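Local coordinates for iron-binding zinc finger CDGSH type domain-containing protein (Magnetospirillum magneticum, PDB 3TBN) that carries two [2Fe-2S] clusters bound in tandem CDGSH-type motifs within a single chain; its cellular role is not established, at residues A54-T59 with A76-D81; K17-V22 with G82-L87. All coordinates share one frame; numbering follows the deposited sequence.

From the N terminus, the chain first reaches 17-22, which runs past one iron-sulfur cluster into strand 20-24. The partner of this segment is 82-87 at the C terminus, so contact 2 closes a long loop that takes in most of the protein. Contact 1 is nested inside that loop. It joins strand 56-58 to the 76-81 turn, which follows strand 64-68. The two contacts meet where Pro19 packs on Cys80, and both touch the same cluster, since Cys80 and His84 bind one of its iron atoms. Contact 1 also reaches the other cluster through Ala54 and Pro55. Together they tie the two small antiparallel sheets to the cluster sites.

Contact 1 (A54-T59 with A76-D81); sequences APVAYT and APPLCD. With FES (Fe2/s2 (inorganic) cluster), chain C; FES (Fe2/s2 (inorganic) cluster), chain B.
Tyr58 and Pro78 form the tight part of this apolar contact. CG of Pro78 lies 3.9 Å from Tyr58 CB and is about as close to Tyr58 CG and CD1 at the root of the ring. The two side chains cross at about a right angle. Pro78 is buried. The peptide bond before it is cis and forms part of the turn at 76-79, which a backbone bond from Leu79 N to Ala76 O (3.2 Å) closes.

The contacts of Val56 and Leu79 are looser, and both residues remain partly exposed, as does Tyr58. Val56 CG1 comes to 4.2 Å from Pro78 CD. Tyr58 holds its CG anti to the backbone N (chi1 174°), and this carries the ring past Pro78 to Leu79. There Leu79 CD2 sits 4.2 Å above one face of the Tyr58 ring, offset toward its rim. Leu79 CD1 approaches obliquely and lies 4.2 Å from Tyr58 OH.

The ends of the two segments reach different clusters. Cys80 SG binds FE1 of one cluster at 2.3 Å, and His84 ND1 binds the same iron. Cys69 and Cys71 also belong to this pocket, consistent with the three-cysteine, one-histidine ligation known for CDGSH proteins. Pro55 N lies 3.7 Å from S2 of the other cluster. The contact thus joins two segments that each reach a different cluster.

Strand 56-58 pairs antiparallel with strand 30-32, whose Trp32 touches Val56, Pro77 and Pro78. On the strand 64-68 side, Phe68 packs against Pro78 and Leu79, and its ring meets that of Tyr58 nearly perpendicularly.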
loop_
_atom_site.group_PDB
_atom_site.type_symbol
_atom_site.label_atom_id
_atom_site.label_comp_id
_atom_site.label_asym_id
_atom_site.label_seq_id
_atom_site.Cartn_x
_atom_site.Cartn_y
_atom_site.Cartn_z
ATOM N N ALA A 54 -7.539 5.025 4.257
ATOM C CA ALA A 54 -7.434 6.027 3.204
ATOM C C ALA A 54 -6.132 5.869 2.445
ATOM O O ALA A 54 -5.146 5.387 2.993
ATOM C CB ALA A 54 -7.515 7.415 3.801
ATOM N N PRO A 55 -6.124 6.277 1.174
ATOM C CA PRO A 55 -4.913 6.158 0.362
ATOM C C PRO A 55 -3.832 7.151 0.770
ATOM O O PRO A 55 -4.104 8.129 1.478
ATOM C CB PRO A 55 -5.415 6.454 -1.052
ATOM C CG PRO A 55 -6.614 7.320 -0.849
ATOM C CD PRO A 55 -7.263 6.783 0.392
ATOM N N VAL A 56 -2.611 6.887 0.315
ATOM C CA VAL A 56 -1.484 7.769 0.565
ATOM C C VAL A 56 -0.969 8.320 -0.760
ATOM O O VAL A 56 -0.627 7.570 -1.667
ATOM C CB VAL A 56 -0.347 7.028 1.284
ATOM C CG1 VAL A 56 0.856 7.945 1.477
ATOM C CG2 VAL A 56 -0.826 6.484 2.620
ATOM N N ALA A 57 -0.930 9.643 -0.868
ATOM C CA ALA A 57 -0.438 10.302 -2.068
ATOM C C ALA A 57 1.083 10.254 -2.111
ATOM O O ALA A 57 1.752 10.472 -1.098
ATOM C CB ALA A 57 -0.926 11.742 -2.109
ATOM N N TYR A 58 1.622 9.991 -3.295
ATOM C CA TYR A 58 3.057 9.865 -3.495
ATOM C C TYR A 58 3.411 10.545 -4.806
ATOM O O TYR A 58 2.917 10.160 -5.856
ATOM C CB TYR A 58 3.451 8.389 -3.552
ATOM C CG TYR A 58 4.902 8.146 -3.899
ATOM C CD1 TYR A 58 5.901 8.312 -2.951
ATOM C CD2 TYR A 58 5.271 7.736 -5.173
ATOM C CE1 TYR A 58 7.227 8.089 -3.268
ATOM C CE2 TYR A 58 6.589 7.510 -5.496
ATOM C CZ TYR A 58 7.563 7.687 -4.543
ATOM O OH TYR A 58 8.880 7.459 -4.866
ATOM N N THR A 59 4.266 11.560 -4.739
ATOM C CA THR A 59 4.674 12.298 -5.924
ATOM C C THR A 59 6.190 12.237 -6.032
ATOM O O THR A 59 6.892 12.924 -5.296
ATOM C CB THR A 59 4.239 13.770 -5.846
ATOM O OG1 THR A 59 2.839 13.846 -5.551
ATOM C CG2 THR A 59 4.528 14.482 -7.161
ATOM N N ALA A 76 7.224 2.579 6.406
ATOM C CA ALA A 76 7.536 3.767 5.616
ATOM C C ALA A 76 6.614 3.825 4.400
ATOM O O ALA A 76 7.071 3.878 3.259
ATOM C CB ALA A 76 8.990 3.739 5.180
ATOM N N PRO A 77 5.297 3.808 4.638
ATOM C CA PRO A 77 4.372 3.820 3.502
ATOM C C PRO A 77 4.591 5.063 2.644
ATOM O O PRO A 77 4.934 6.118 3.179
ATOM C CB PRO A 77 2.992 3.839 4.172
ATOM C CG PRO A 77 3.235 4.394 5.540
ATOM C CD PRO A 77 4.598 3.920 5.930
ATOM N N PRO A 78 4.358 4.960 1.327
ATOM C CA PRO A 78 3.749 3.841 0.602
ATOM C C PRO A 78 4.734 2.824 0.029
ATOM O O PRO A 78 4.314 1.954 -0.727
ATOM C CB PRO A 78 3.057 4.555 -0.552
ATOM C CG PRO A 78 4.003 5.670 -0.878
ATOM C CD PRO A 78 4.538 6.134 0.453
ATOM N N LEU A 79 6.017 2.951 0.352
ATOM C CA LEU A 79 7.039 2.115 -0.267
ATOM C C LEU A 79 7.377 0.908 0.600
ATOM O O LEU A 79 7.275 0.956 1.823
ATOM C CB LEU A 79 8.299 2.941 -0.539
ATOM C CG LEU A 79 8.085 4.161 -1.436
ATOM C CD1 LEU A 79 9.402 4.884 -1.648
ATOM C CD2 LEU A 79 7.465 3.768 -2.769
ATOM N N CYS A 80 7.786 -0.174 -0.053
ATOM C CA CYS A 80 8.250 -1.376 0.620
ATOM C C CYS A 80 9.493 -1.077 1.448
ATOM O O CYS A 80 10.441 -0.468 0.951
ATOM C CB CYS A 80 8.570 -2.442 -0.431
ATOM S SG CYS A 80 9.221 -3.992 0.220
ATOM N N ASP A 81 9.483 -1.501 2.708
ATOM C CA ASP A 81 10.658 -1.376 3.564
ATOM C C ASP A 81 11.124 -2.731 4.089
ATOM O O ASP A 81 11.967 -2.803 4.984
ATOM C CB ASP A 81 10.402 -0.406 4.723
ATOM C CG ASP A 81 9.462 -0.965 5.769
ATOM O OD1 ASP A 81 8.881 -2.044 5.548
ATOM O OD2 ASP A 81 9.288 -0.308 6.815
HETATM FE FE1 FES C . 7.453 -4.932 1.415
HETATM FE FE2 FES C . 4.996 -4.258 2.370
HETATM S S1 FES C . 5.467 -5.314 0.467
HETATM S S2 FES C . 6.972 -3.818 3.281
HETATM FE FE1 FES B . -8.354 3.166 -1.487
HETATM FE FE2 FES B . -7.291 0.817 -0.674
HETATM S S1 FES B . -8.762 1.136 -2.300
HETATM S S2 FES B . -6.805 2.849 0.103
#

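Contact 2 (K17-V22 with G82-L87); sequences KAPYPV and GTHKTL. With FES (Fe2/s2 (inorganic) cluster), chain C.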
loop_
_atom_site.group_PDB
_atom_site.type_symbol
_atom_site.label_atom_id
_atom_site.label_comp_id
_atom_site.label_asym_id
_atom_site.label_seq_id
_atom_site.Cartn_x
_atom_site.Cartn_y
_atom_site.Cartn_z
ATOM N N LYS A 17 2.412 -10.437 -0.068
ATOM C CA LYS A 17 3.584 -10.218 0.774
ATOM C C LYS A 17 4.818 -10.003 -0.090
ATOM O O LYS A 17 5.791 -10.758 -0.027
ATOM C CB LYS A 17 3.783 -11.379 1.748
ATOM C CG LYS A 17 2.678 -11.466 2.785
ATOM C CD LYS A 17 3.089 -12.294 3.982
ATOM C CE LYS A 17 3.287 -13.739 3.592
ATOM N NZ LYS A 17 3.645 -14.581 4.766
ATOM N N ALA A 18 4.752 -8.953 -0.900
ATOM C CA ALA A 18 5.814 -8.594 -1.826
ATOM C C ALA A 18 5.458 -7.250 -2.433
ATOM O O ALA A 18 4.279 -6.920 -2.578
ATOM C CB ALA A 18 5.945 -9.641 -2.918
ATOM N N PRO A 19 6.472 -6.462 -2.802
ATOM C CA PRO A 19 6.189 -5.153 -3.390
ATOM C C PRO A 19 5.616 -5.233 -4.801
ATOM O O PRO A 19 5.727 -6.252 -5.488
ATOM C CB PRO A 19 7.563 -4.479 -3.409
ATOM C CG PRO A 19 8.533 -5.604 -3.456
ATOM C CD PRO A 19 7.916 -6.695 -2.635
ATOM N N TYR A 20 4.999 -4.131 -5.210
ATOM C CA TYR A 20 4.536 -3.923 -6.570
ATOM C C TYR A 20 5.446 -2.893 -7.229
ATOM O O TYR A 20 5.320 -1.695 -6.975
ATOM C CB TYR A 20 3.114 -3.375 -6.563
ATOM C CG TYR A 20 2.038 -4.369 -6.189
ATOM C CD1 TYR A 20 1.464 -5.184 -7.151
ATOM C CD2 TYR A 20 1.571 -4.467 -4.884
ATOM C CE1 TYR A 20 0.463 -6.085 -6.825
ATOM C CE2 TYR A 20 0.568 -5.362 -4.549
ATOM C CZ TYR A 20 0.016 -6.166 -5.520
ATOM O OH TYR A 20 -0.981 -7.051 -5.177
ATOM N N PRO A 21 6.373 -3.342 -8.081
ATOM C CA PRO A 21 7.236 -2.387 -8.777
ATOM C C PRO A 21 6.444 -1.657 -9.843
ATOM O O PRO A 21 5.705 -2.287 -10.605
ATOM C CB PRO A 21 8.309 -3.275 -9.421
ATOM C CG PRO A 21 8.136 -4.636 -8.816
ATOM C CD PRO A 21 6.707 -4.734 -8.413
ATOM N N VAL A 22 6.595 -0.344 -9.901
ATOM C CA VAL A 22 5.913 0.449 -10.911
ATOM C C VAL A 22 6.859 1.532 -11.390
ATOM O O VAL A 22 7.473 2.223 -10.584
ATOM C CB VAL A 22 4.640 1.120 -10.361
ATOM C CG1 VAL A 22 3.947 1.904 -11.469
ATOM C CG2 VAL A 22 3.696 0.089 -9.755
ATOM N N GLY A 82 10.584 -3.803 3.518
ATOM C CA GLY A 82 10.966 -5.152 3.892
ATOM C C GLY A 82 10.118 -5.788 4.982
ATOM O O GLY A 82 10.328 -6.949 5.323
ATOM N N THR A 83 9.160 -5.046 5.527
ATOM C CA THR A 83 8.309 -5.570 6.591
ATOM C C THR A 83 7.576 -6.837 6.148
ATOM O O THR A 83 7.308 -7.717 6.961
ATOM C CB THR A 83 7.307 -4.509 7.074
ATOM O OG1 THR A 83 8.025 -3.408 7.646
ATOM C CG2 THR A 83 6.363 -5.090 8.119
ATOM N N HIS A 84 7.281 -6.942 4.856
ATOM C CA HIS A 84 6.595 -8.123 4.328
ATOM C C HIS A 84 7.340 -9.417 4.639
ATOM O O HIS A 84 6.734 -10.487 4.674
ATOM C CB HIS A 84 6.388 -7.993 2.816
ATOM C CG HIS A 84 7.655 -8.026 2.021
ATOM N ND1 HIS A 84 8.322 -6.883 1.632
ATOM C CD2 HIS A 84 8.384 -9.066 1.550
ATOM C CE1 HIS A 84 9.404 -7.219 0.951
ATOM N NE2 HIS A 84 9.464 -8.537 0.887
ATOM N N LYS A 85 8.647 -9.323 4.870
ATOM C CA LYS A 85 9.469 -10.502 5.122
ATOM C C LYS A 85 9.174 -11.161 6.465
ATOM O O LYS A 85 9.376 -12.363 6.622
ATOM C CB LYS A 85 10.954 -10.135 5.063
ATOM C CG LYS A 85 11.394 -9.560 3.729
ATOM C CD LYS A 85 12.864 -9.190 3.748
ATOM C CE LYS A 85 13.739 -10.431 3.810
ATOM N NZ LYS A 85 15.157 -10.118 4.122
ATOM N N THR A 86 8.717 -10.381 7.439
ATOM C CA THR A 86 8.498 -10.904 8.786
ATOM C C THR A 86 7.029 -10.870 9.186
ATOM O O THR A 86 6.654 -11.333 10.264
ATOM C CB THR A 86 9.309 -10.115 9.827
ATOM O OG1 THR A 86 8.984 -8.724 9.732
ATOM C CG2 THR A 86 10.804 -10.300 9.599
ATOM N N LEU A 87 6.201 -10.326 8.299
ATOM C CA LEU A 87 4.794 -10.102 8.586
ATOM C C LEU A 87 4.063 -11.421 8.829
ATOM O O LEU A 87 4.657 -12.496 8.759
ATOM C CB LEU A 87 4.146 -9.350 7.427
ATOM C CG LEU A 87 2.708 -8.906 7.655
ATOM C CD1 LEU A 87 2.636 -7.958 8.833
ATOM C CD2 LEU A 87 2.182 -8.256 6.396
HETATM FE FE1 FES C . 7.453 -4.932 1.415
HETATM FE FE2 FES C . 4.996 -4.258 2.370
HETATM S S1 FES C . 5.467 -5.314 0.467
HETATM S S2 FES C . 6.972 -3.818 3.281
HETATM O O HOH W 1 6.114 -13.011 6.113
#
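His84 meets 17-22 with one face of its imidazole. Pro19 CD lies over that face in a CH-pi contact, 4.3 Å from the centroid of the His84 ring and 27° off its normal. Ala18 CA stands above the same face, nearer the ring axis than Pro19 CD. The proline and the imidazole approach each other at a slant. Above the opposite face, toward the rim, sits the carbonyl O of Gly82. His84 CG lies between its backbone N and carbonyl carbon; this chi1 of 67° puts the ring beside the cluster, and chi2 of -95° turns ND1 to the iron. His84 ND1 binds FE1 at 2.1 Å. This is the histidine ligand of the CDGSH motif.

Lys17 O lies 3.5 Å from His84 CD2 and approaches the ring obliquely. The lysine chain runs alongside the C-terminal turn and bends at chi3. Lys17 NZ donates to a water at 3.2 Å. That water can donate in turn to His84 O and to Leu87 O, though it has too few protons for every acceptor near it. Lys17 is exposed, so this is the surface side.

The 82-87 turn is held by a bond from Lys85 N to Gly82 O. Beyond Pro19, which also packs on Tyr67, segment 17-22 enters strand 20-24 and pairs antiparallel with strand 64-68. The cluster site is thus flanked by that two-stranded sheet.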